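Local coordinates for protein hydrolase, haloacid dehalogenase-like family (Porphyromonas gingivalis, PDB 2I6X) that is predicted to be a hydrolase of the haloacid dehalogenase superfamily, though its natural substrate is not established, at residues Ser58-Glu61 against Phe62-Glu65; Phe49-Glu53 against Ser54-Ser58; Asn198-Pro201 against Ala202-Leu206. All blocks are in the same frame, centred on the assembly; numbering follows the deposited sequence.

Contact 1: Ser58-Glu61 against Phe62-Glu65; sequences SEEE and FRTE
Arg-63 takes hold of Glu-59 side-on, through NE and NH2 together, with one nitrogen to each carboxylate oxygen. NE lies 2.7 Å from Glu-59 OE2 and NH2 lies 3.1 Å from Glu-59 OE1. Both oxygens use syn lone pairs and the two planes are only 12° apart, so the pair is a nearly coplanar, bidentate salt bridge between residues four apart, about one helical turn. The bend of Arg-63 at chi3 (24°) turns the guanidinium back along the helix onto this carboxylate. Glu-60 joins from the same turn, but loosely: its OE2 is 3.7 Å from Arg-63 NH2, a long salt bridge, and its carboxylate stands 77° from the guanidinium plane.

These residues form the first turns of helix 59-70, opened by a capping box. Ser-58 OG, the N-cap side chain, accepts from Glu-61 N at 3.2 Å, while Glu-61 OE1 accepts from Ser-58 N at 3.0 Å through its anti lone pair. The acidic side chains at this N-terminus would be expected to interact favourably with the helix dipole. Within the same first turn, Glu-60 O accepts twice from Thr-64, whose OG1 (2.8 Å) and N (3.1 Å) arrive from opposite faces of the carbonyl plane. Phe-62 faces inward, packing on Leu-48 and Leu-52 of helix 48-54 and on Val-79 of helix 76-83.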
ATOM      1  N   SER A  58      13.135  -7.434  -9.624  1.00 63.25           N
ATOM      2  CA  SER A  58      12.311  -6.671 -10.548  1.00 63.21           C
ATOM      3  C   SER A  58      11.085  -7.500 -10.951  1.00 63.02           C
ATOM      4  O   SER A  58      11.019  -8.716 -10.695  1.00 62.15           O
ATOM      5  CB  SER A  58      13.124  -6.294 -11.790  1.00 63.21           C
ATOM      6  OG  SER A  58      13.487  -7.453 -12.526  1.00 63.41           O
ATOM      7  N   GLU A  59      10.123  -6.839 -11.588  1.00 63.19           N
ATOM      8  CA  GLU A  59       8.925  -7.503 -12.091  1.00 63.53           C
ATOM      9  C   GLU A  59       9.324  -8.670 -13.009  1.00 64.13           C
ATOM     10  O   GLU A  59       8.893  -9.809 -12.805  1.00 64.22           O
ATOM     11  CB  GLU A  59       8.040  -6.468 -12.780  1.00 63.77           C
ATOM     12  CG  GLU A  59       6.695  -6.963 -13.236  1.00 63.96           C
ATOM     13  CD  GLU A  59       6.797  -7.826 -14.477  1.00 64.09           C
ATOM     14  OE1 GLU A  59       7.587  -7.462 -15.384  1.00 65.28           O
ATOM     15  OE2 GLU A  59       6.101  -8.865 -14.539  1.00 64.23           O
ATOM     16  N   GLU A  60      10.191  -8.390 -13.981  1.00 64.75           N
ATOM     17  CA  GLU A  60      10.707  -9.401 -14.918  1.00 65.60           C
ATOM     18  C   GLU A  60      11.350 -10.585 -14.216  1.00 65.34           C
ATOM     19  O   GLU A  60      11.122 -11.740 -14.602  1.00 65.34           O
ATOM     20  CB  GLU A  60      11.708  -8.765 -15.901  1.00 65.98           C
ATOM     21  CG  GLU A  60      12.615  -9.748 -16.671  1.00 69.72           C
ATOM     22  CD  GLU A  60      12.251  -9.937 -18.148  1.00 72.76           C
ATOM     23  OE1 GLU A  60      13.153 -10.349 -18.914  1.00 73.53           O
ATOM     24  OE2 GLU A  60      11.086  -9.686 -18.541  1.00 75.07           O
ATOM     25  N   GLU A  61      12.164 -10.288 -13.202  1.00 64.96           N
ATOM     26  CA  GLU A  61      12.850 -11.312 -12.423  1.00 64.79           C
ATOM     27  C   GLU A  61      11.899 -12.202 -11.607  1.00 64.51           C
ATOM     28  O   GLU A  61      12.068 -13.424 -11.578  1.00 64.86           O
ATOM     29  CB  GLU A  61      13.912 -10.681 -11.515  1.00 64.59           C
ATOM     30  CG  GLU A  61      15.141 -10.166 -12.255  1.00 64.53           C
ATOM     31  CD  GLU A  61      16.133  -9.496 -11.321  1.00 65.85           C
ATOM     32  OE1 GLU A  61      15.704  -8.681 -10.470  1.00 67.05           O
ATOM     33  OE2 GLU A  61      17.345  -9.786 -11.431  1.00 65.50           O
ATOM     34  N   PHE A  62      10.899 -11.589 -10.974  1.00 63.88           N
ATOM     35  CA  PHE A  62       9.894 -12.305 -10.186  1.00 63.44           C
ATOM     36  C   PHE A  62       9.053 -13.262 -11.040  1.00 64.49           C
ATOM     37  O   PHE A  62       8.745 -14.387 -10.625  1.00 65.08           O
ATOM     38  CB  PHE A  62       9.007 -11.291  -9.452  1.00 62.41           C
ATOM     39  CG  PHE A  62       7.667 -11.829  -9.016  1.00 60.92           C
ATOM     40  CD1 PHE A  62       7.521 -12.464  -7.771  1.00 57.43           C
ATOM     41  CD2 PHE A  62       6.526 -11.647  -9.832  1.00 58.79           C
ATOM     42  CE1 PHE A  62       6.259 -12.939  -7.339  1.00 58.46           C
ATOM     43  CE2 PHE A  62       5.244 -12.126  -9.427  1.00 58.11           C
ATOM     44  CZ  PHE A  62       5.103 -12.760  -8.168  1.00 59.26           C
ATOM     45  N   ARG A  63       8.696 -12.819 -12.236  1.00 64.49           N
ATOM     46  CA  ARG A  63       7.861 -13.612 -13.101  1.00 65.55           C
ATOM     47  C   ARG A  63       8.634 -14.789 -13.698  1.00 65.45           C
ATOM     48  O   ARG A  63       8.106 -15.899 -13.812  1.00 65.39           O
ATOM     49  CB  ARG A  63       7.261 -12.720 -14.185  1.00 65.79           C
ATOM     50  CG  ARG A  63       6.148 -13.361 -14.970  1.00 68.00           C
ATOM     51  CD  ARG A  63       5.364 -12.332 -15.766  1.00 69.34           C
ATOM     52  NE  ARG A  63       6.134 -11.123 -16.068  1.00 70.13           N
ATOM     53  CZ  ARG A  63       6.937 -10.985 -17.116  1.00 69.89           C
ATOM     54  NH1 ARG A  63       7.089 -12.000 -17.954  1.00 69.49           N
ATOM     55  NH2 ARG A  63       7.609  -9.849 -17.304  1.00 68.89           N
ATOM     56  N   THR A  64       9.889 -14.536 -14.060  1.00 65.47           N
ATOM     57  CA  THR A  64      10.791 -15.571 -14.513  1.00 64.99           C
ATOM     58  C   THR A  64      10.903 -16.655 -13.441  1.00 64.98           C
ATOM     59  O   THR A  64      10.749 -17.847 -13.733  1.00 64.86           O
ATOM     60  CB  THR A  64      12.194 -14.992 -14.841  1.00 65.28           C
ATOM     61  OG1 THR A  64      12.076 -14.021 -15.886  1.00 65.82           O
ATOM     62  CG2 THR A  64      13.164 -16.103 -15.307  1.00 64.93           C
ATOM     63  N   GLU A  65      11.166 -16.247 -12.201  1.00 64.69           N
ATOM     64  CA  GLU A  65      11.283 -17.218 -11.117  1.00 64.74           C
ATOM     65  C   GLU A  65       9.966 -17.925 -10.801  1.00 64.01           C
ATOM     66  O   GLU A  65       9.973 -19.113 -10.485  1.00 64.10           O
ATOM     67  CB  GLU A  65      11.889 -16.591  -9.852  1.00 65.24           C
ATOM     68  CG  GLU A  65      13.301 -16.097 -10.031  1.00 67.13           C
ATOM     69  CD  GLU A  65      14.188 -17.158 -10.629  1.00 71.10           C
ATOM     70  OE1 GLU A  65      14.450 -17.100 -11.857  1.00 71.96           O
ATOM     71  OE2 GLU A  65      14.598 -18.068  -9.875  1.00 72.83           O
TER

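Contact 2: Phe49-Glu53 against Ser54-Ser58; sequences FLDLE and SGRKS
Helix 48-54 gives way here to the short loop that leads into helix 59-70, and the backbone records the change. Ser-54 N still makes a helical bond to Leu-50 O (3.0 Å), but Gly-55 leaves helical angles with phi 83°. The chain then folds back, so that Lys-57 N donates to Asp-51 O at 3.1 Å from well above the carbonyl plane. The turn is reinforced by Ser-54, whose OG accepts from Arg-56 N at 3.3 Å, an ST turn; chi1 of 81° sets that oxygen between its own backbone N and carbonyl carbon, from where it also donates a weak bond to Leu-50 O. A water ties the loop to the helix by donating to both Leu-52 O and Lys-57 O.

Among the side chains, Asp-51 is the hub of a salt-bridge network. Arg-56 runs beside it in the same direction with an extended chain, bringing NH2 to 3.6 Å from Asp-51 OD2, the two planar groups well turned from each other. Lys-57 comes across instead, laying CG and CD against Asp-51 CB. The two cations and one carboxylate thereby join the last turn of the helix to the loop. A bend at chi4 (57°) finally carries Lys-57 NZ above the carboxylate plane, 2.7 Å from Asp-51 OD2.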
ATOM      1  N   PHE A  49       7.258 -13.442  -3.470  1.00 66.76           N
ATOM      2  CA  PHE A  49       6.344 -12.316  -3.345  1.00 65.93           C
ATOM      3  C   PHE A  49       6.931 -11.190  -2.491  1.00 65.68           C
ATOM      4  O   PHE A  49       6.690 -10.027  -2.772  1.00 65.51           O
ATOM      5  CB  PHE A  49       4.949 -12.748  -2.875  1.00 65.94           C
ATOM      6  CG  PHE A  49       4.131 -13.344  -3.978  1.00 65.73           C
ATOM      7  CD1 PHE A  49       3.340 -12.542  -4.791  1.00 63.91           C
ATOM      8  CD2 PHE A  49       4.208 -14.705  -4.248  1.00 65.27           C
ATOM      9  CE1 PHE A  49       2.617 -13.099  -5.825  1.00 66.26           C
ATOM     10  CE2 PHE A  49       3.492 -15.263  -5.276  1.00 64.45           C
ATOM     11  CZ  PHE A  49       2.695 -14.469  -6.070  1.00 65.92           C
ATOM     12  N   LEU A  50       7.725 -11.536  -1.477  1.00 65.16           N
ATOM     13  CA  LEU A  50       8.436 -10.514  -0.717  1.00 65.48           C
ATOM     14  C   LEU A  50       9.520  -9.851  -1.555  1.00 65.29           C
ATOM     15  O   LEU A  50       9.776  -8.659  -1.400  1.00 65.60           O
ATOM     16  CB  LEU A  50       9.034 -11.045   0.600  1.00 65.43           C
ATOM     17  CG  LEU A  50       9.895 -10.005   1.348  1.00 66.02           C
ATOM     18  CD1 LEU A  50       9.034  -8.815   1.816  1.00 66.96           C
ATOM     19  CD2 LEU A  50      10.723 -10.583   2.506  1.00 65.56           C
ATOM     20  N   ASP A  51      10.167 -10.624  -2.418  1.00 65.42           N
ATOM     21  CA  ASP A  51      11.198 -10.087  -3.307  1.00 65.56           C
ATOM     22  C   ASP A  51      10.549  -9.078  -4.256  1.00 65.08           C
ATOM     23  O   ASP A  51      11.168  -8.083  -4.638  1.00 65.39           O
ATOM     24  CB  ASP A  51      11.884 -11.211  -4.095  1.00 65.75           C
ATOM     25  CG  ASP A  51      12.762 -12.097  -3.219  1.00 67.51           C
ATOM     26  OD1 ASP A  51      13.056 -11.720  -2.058  1.00 69.77           O
ATOM     27  OD2 ASP A  51      13.171 -13.185  -3.695  1.00 69.97           O
ATOM     28  N   LEU A  52       9.296  -9.341  -4.607  1.00 63.87           N
ATOM     29  CA  LEU A  52       8.528  -8.450  -5.452  1.00 63.87           C
ATOM     30  C   LEU A  52       8.172  -7.101  -4.770  1.00 63.78           C
ATOM     31  O   LEU A  52       8.308  -6.059  -5.421  1.00 62.87           O
ATOM     32  CB  LEU A  52       7.265  -9.155  -5.986  1.00 63.49           C
ATOM     33  CG  LEU A  52       6.264  -8.334  -6.823  1.00 63.63           C
ATOM     34  CD1 LEU A  52       6.831  -7.983  -8.199  1.00 62.62           C
ATOM     35  CD2 LEU A  52       4.937  -9.057  -6.944  1.00 63.09           C
ATOM     36  N   GLU A  53       7.727  -7.132  -3.497  1.00 63.75           N
ATOM     37  CA  GLU A  53       7.339  -5.904  -2.742  1.00 64.49           C
ATOM     38  C   GLU A  53       8.526  -5.056  -2.399  1.00 64.26           C
ATOM     39  O   GLU A  53       8.428  -3.838  -2.379  1.00 64.07           O
ATOM     40  CB  GLU A  53       6.698  -6.197  -1.377  1.00 64.67           C
ATOM     41  CG  GLU A  53       5.609  -7.210  -1.369  1.00 68.22           C
ATOM     42  CD  GLU A  53       4.483  -6.795  -0.444  1.00 71.86           C
ATOM     43  OE1 GLU A  53       4.750  -6.663   0.786  1.00 70.00           O
ATOM     44  OE2 GLU A  53       3.340  -6.600  -0.984  1.00 73.20           O
ATOM     45  N   SER A  54       9.618  -5.727  -2.049  1.00 64.08           N
ATOM     46  CA  SER A  54      10.781  -5.088  -1.506  1.00 64.67           C
ATOM     47  C   SER A  54      11.676  -4.551  -2.614  1.00 65.12           C
ATOM     48  O   SER A  54      12.635  -3.841  -2.348  1.00 65.37           O
ATOM     49  CB  SER A  54      11.550  -6.080  -0.636  1.00 64.82           C
ATOM     50  OG  SER A  54      12.366  -6.943  -1.418  1.00 65.95           O
ATOM     51  N   GLY A  55      11.370  -4.906  -3.856  1.00 65.63           N
ATOM     52  CA  GLY A  55      12.180  -4.482  -4.983  1.00 65.79           C
ATOM     53  C   GLY A  55      13.399  -5.347  -5.234  1.00 65.88           C
ATOM     54  O   GLY A  55      14.111  -5.125  -6.210  1.00 66.22           O
ATOM     55  N   ARG A  56      13.641  -6.334  -4.373  1.00 65.65           N
ATOM     56  CA  ARG A  56      14.819  -7.196  -4.509  1.00 65.63           C
ATOM     57  C   ARG A  56      14.860  -7.921  -5.871  1.00 65.14           C
ATOM     58  O   ARG A  56      15.908  -7.986  -6.513  1.00 65.47           O
ATOM     59  CB  ARG A  56      14.913  -8.177  -3.341  1.00 65.83           C
ATOM     60  CG  ARG A  56      16.222  -8.915  -3.300  1.00 68.56           C
ATOM     61  CD  ARG A  56      16.367  -9.743  -2.044  1.00 72.63           C
ATOM     62  NE  ARG A  56      17.589 -10.539  -2.102  1.00 75.55           N
ATOM     63  CZ  ARG A  56      17.677 -11.741  -2.667  1.00 76.61           C
ATOM     64  NH1 ARG A  56      18.845 -12.387  -2.673  1.00 76.46           N
ATOM     65  NH2 ARG A  56      16.599 -12.302  -3.217  1.00 76.38           N
ATOM     66  N   LYS A  57      13.721  -8.450  -6.310  1.00 64.44           N
ATOM     67  CA  LYS A  57      13.547  -8.833  -7.704  1.00 63.47           C
ATOM     68  C   LYS A  57      12.688  -7.811  -8.434  1.00 63.30           C
ATOM     69  O   LYS A  57      11.648  -7.360  -7.934  1.00 63.54           O
ATOM     70  CB  LYS A  57      12.935 -10.228  -7.825  1.00 63.27           C
ATOM     71  CG  LYS A  57      13.906 -11.350  -7.484  1.00 62.01           C
ATOM     72  CD  LYS A  57      13.208 -12.694  -7.422  1.00 61.91           C
ATOM     73  CE  LYS A  57      14.180 -13.801  -7.053  1.00 62.91           C
ATOM     74  NZ  LYS A  57      14.900 -13.554  -5.743  1.00 62.19           N
ATOM     75  N   SER A  58      13.135  -7.434  -9.624  1.00 63.25           N
ATOM     76  CA  SER A  58      12.311  -6.671 -10.548  1.00 63.21           C
ATOM     77  C   SER A  58      11.085  -7.500 -10.951  1.00 63.02           C
ATOM     78  O   SER A  58      11.019  -8.716 -10.695  1.00 62.15           O
ATOM     79  CB  SER A  58      13.124  -6.294 -11.790  1.00 63.21           C
ATOM     80  OG  SER A  58      13.487  -7.453 -12.526  1.00 63.41           O
TER
HETATM   81  O   HOH W   1       9.580  -5.288  -7.756  1.00 47.31           O

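Contact 3: Asn198-Pro201 against Ala202-Leu206; sequences NWIP and AITRL
Ile-200 O accepts two bonds from a single residue, Thr-204. Thr-204 N donates to it at 2.9 Å, with an N-H...O angle of 168°. Thr-204 OG1 also donates to Ile-200 O, from 50° out of the carbonyl plane; the modelled 2.5 Å is shorter than expected, so its exact length is doubtful. The side-chain oxygen reaches back because it stands anti to its own carbonyl carbon and beside its backbone N (chi1 -47°), the conformation that lets a helical threonine bond the carbonyl four residues earlier. Ile-203 N makes an equally straight bond to Trp-199 O (2.9 Å), and Arg-205 N a more bent one to Pro-201 O (3.1 Å).

This is the start of helix 200-207. Ahead of its first turn, Asn-198 OD1 accepts from Ile-200 N at 3.2 Å, a capping bond that approaches from above the amide plane. A water continues the capping: it donates to Asn-198 O and accepts from Ala-202 N at 2.8 Å. Pro-201, which has no N-H to offer, fits a first turn where helical partners for such groups are lacking.

Apolar contact lies on the inner side. Trp-199 CE3 meets Ile-203 CG1 at 3.5 Å, the two side chains crossing at a slant, with CG1 close to the CE3 corner of the indole; the same CG1 is 3.4 Å from Trp-199 O. The indole NE1 is satisfied by Val-15 O. Trp-199 and Ile-200 lean on helix 92-101 at Tyr-97, whose hydroxyl also makes a weak bond with Thr-204 OG1, whereas Ala-202, Ile-203 and Leu-206 pack on Tyr-191 of strand 189-191, and Ile-203 and Leu-206 reach strand 170-173 in the parallel sheet.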
ATOM      1  N   ASN A 198     -15.256   2.452   6.821  1.00 68.24           N
ATOM      2  CA  ASN A 198     -15.318   3.897   6.563  1.00 66.40           C
ATOM      3  C   ASN A 198     -14.768   4.692   7.719  1.00 65.21           C
ATOM      4  O   ASN A 198     -15.486   4.964   8.687  1.00 65.45           O
ATOM      5  CB  ASN A 198     -16.717   4.457   6.248  1.00 65.58           C
ATOM      6  CG  ASN A 198     -16.651   5.979   5.923  1.00 65.48           C
ATOM      7  OD1 ASN A 198     -15.573   6.488   5.543  1.00 63.52           O
ATOM      8  ND2 ASN A 198     -17.768   6.697   6.078  1.00 61.31           N
ATOM      9  N   TRP A 199     -13.517   5.105   7.594  1.00 63.74           N
ATOM     10  CA  TRP A 199     -12.827   5.750   8.703  1.00 62.97           C
ATOM     11  C   TRP A 199     -12.863   7.269   8.653  1.00 62.93           C
ATOM     12  O   TRP A 199     -12.258   7.910   9.499  1.00 63.10           O
ATOM     13  CB  TRP A 199     -11.375   5.285   8.779  1.00 62.07           C
ATOM     14  CG  TRP A 199     -10.637   5.257   7.450  1.00 59.98           C
ATOM     15  CD1 TRP A 199     -10.237   4.138   6.776  1.00 59.72           C
ATOM     16  CD2 TRP A 199     -10.207   6.378   6.662  1.00 57.51           C
ATOM     17  NE1 TRP A 199      -9.593   4.483   5.618  1.00 60.44           N
ATOM     18  CE2 TRP A 199      -9.541   5.852   5.525  1.00 61.12           C
ATOM     19  CE3 TRP A 199     -10.323   7.769   6.793  1.00 55.95           C
ATOM     20  CZ2 TRP A 199      -8.988   6.685   4.511  1.00 60.56           C
ATOM     21  CZ3 TRP A 199      -9.784   8.592   5.801  1.00 58.63           C
ATOM     22  CH2 TRP A 199      -9.133   8.045   4.664  1.00 59.21           C
ATOM     23  N   ILE A 200     -13.525   7.834   7.645  1.00 62.66           N
ATOM     24  CA  ILE A 200     -13.565   9.275   7.485  1.00 62.87           C
ATOM     25  C   ILE A 200     -14.053   9.958   8.759  1.00 63.42           C
ATOM     26  O   ILE A 200     -13.351  10.832   9.259  1.00 63.24           O
ATOM     27  CB  ILE A 200     -14.370   9.742   6.245  1.00 62.93           C
ATOM     28  CG1 ILE A 200     -13.625   9.362   4.961  1.00 63.45           C
ATOM     29  CG2 ILE A 200     -14.608  11.245   6.292  1.00 61.15           C
ATOM     30  CD1 ILE A 200     -14.513   9.417   3.712  1.00 61.71           C
ATOM     31  N   PRO A 201     -15.244   9.574   9.293  1.00 63.98           N
ATOM     32  CA  PRO A 201     -15.669  10.242  10.548  1.00 63.99           C
ATOM     33  C   PRO A 201     -14.651  10.183  11.711  1.00 64.36           C
ATOM     34  O   PRO A 201     -14.394  11.208  12.351  1.00 63.96           O
ATOM     35  CB  PRO A 201     -16.995   9.541  10.894  1.00 64.16           C
ATOM     36  CG  PRO A 201     -17.538   9.081   9.546  1.00 63.24           C
ATOM     37  CD  PRO A 201     -16.276   8.623   8.815  1.00 64.00           C
ATOM     38  N   ALA A 202     -14.051   9.014  11.948  1.00 64.87           N
ATOM     39  CA  ALA A 202     -13.084   8.834  13.045  1.00 65.33           C
ATOM     40  C   ALA A 202     -11.800   9.645  12.855  1.00 65.64           C
ATOM     41  O   ALA A 202     -11.260  10.216  13.812  1.00 65.78           O
ATOM     42  CB  ALA A 202     -12.736   7.354  13.237  1.00 65.36           C
ATOM     43  N   ILE A 203     -11.294   9.667  11.625  1.00 65.54           N
ATOM     44  CA  ILE A 203     -10.108  10.464  11.310  1.00 64.85           C
ATOM     45  C   ILE A 203     -10.416  11.988  11.408  1.00 65.07           C
ATOM     46  O   ILE A 203      -9.634  12.737  12.001  1.00 65.11           O
ATOM     47  CB  ILE A 203      -9.487  10.038   9.952  1.00 64.23           C
ATOM     48  CG1 ILE A 203      -9.001   8.577   9.986  1.00 63.36           C
ATOM     49  CG2 ILE A 203      -8.378  10.997   9.492  1.00 64.29           C
ATOM     50  CD1 ILE A 203      -8.138   8.158  11.180  1.00 61.19           C
ATOM     51  N   THR A 204     -11.560  12.422  10.864  1.00 64.94           N
ATOM     52  CA  THR A 204     -12.034  13.818  10.954  1.00 64.51           C
ATOM     53  C   THR A 204     -12.048  14.280  12.414  1.00 65.64           C
ATOM     54  O   THR A 204     -11.813  15.463  12.708  1.00 65.37           O
ATOM     55  CB  THR A 204     -13.470  13.980  10.356  1.00 64.47           C
ATOM     56  OG1 THR A 204     -13.546  13.330   9.082  1.00 62.10           O
ATOM     57  CG2 THR A 204     -13.863  15.450  10.182  1.00 62.38           C
ATOM     58  N   ARG A 205     -12.333  13.328  13.309  1.00 66.46           N
ATOM     59  CA  ARG A 205     -12.331  13.524  14.758  1.00 67.47           C
ATOM     60  C   ARG A 205     -10.924  13.693  15.296  1.00 67.69           C
ATOM     61  O   ARG A 205     -10.663  14.621  16.056  1.00 67.82           O
ATOM     62  CB  ARG A 205     -12.977  12.327  15.459  1.00 67.86           C
ATOM     63  CG  ARG A 205     -14.263  12.616  16.206  1.00 70.49           C
ATOM     64  CD  ARG A 205     -14.026  12.573  17.723  1.00 75.76           C
ATOM     65  NE  ARG A 205     -15.268  12.437  18.508  1.00 78.93           N
ATOM     66  CZ  ARG A 205     -15.815  11.271  18.863  1.00 80.36           C
ATOM     67  NH1 ARG A 205     -16.929  11.249  19.579  1.00 79.36           N
ATOM     68  NH2 ARG A 205     -15.241  10.121  18.507  1.00 82.30           N
ATOM     69  N   LEU A 206     -10.023  12.788  14.919  1.00 67.91           N
ATOM     70  CA  LEU A 206      -8.650  12.843  15.403  1.00 68.48           C
ATOM     71  C   LEU A 206      -8.001  14.172  15.055  1.00 68.60           C
ATOM     72  O   LEU A 206      -7.280  14.739  15.873  1.00 69.46           O
ATOM     73  CB  LEU A 206      -7.798  11.689  14.853  1.00 68.36           C
ATOM     74  CG  LEU A 206      -8.029  10.255  15.351  1.00 68.86           C
ATOM     75  CD1 LEU A 206      -6.993   9.323  14.748  1.00 68.76           C
ATOM     76  CD2 LEU A 206      -8.022  10.123  16.879  1.00 68.36           C
TER
HETATM   77  O   HOH W   2     -15.242   6.604  11.337  1.00 57.69           O

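In the fold
Contacts 1 and 2 are consecutive, share Ser-58 and have centres 9 Å apart: contact 2 ends helix 48-54 and contact 1 opens helix 59-70. They touch mainly through carbon atoms, with the Phe-62 and Phe-49 rings edge-to-face (CZ to CE1 3.4 Å). Contact 1 is a surface contact and contact 2 partly buried; both carry salt-bridge networks, centred on an arginine in one and an aspartate in the other. Contact 3, also partly buried, lies on the opposite side of the chain's centre, its centre about 39 Å from that of contact 1 and 33 Å from that of contact 2. Against the parallel sheet it has no salt bridge, relying on hydroxyl, amide and water bonds plus apolar packing.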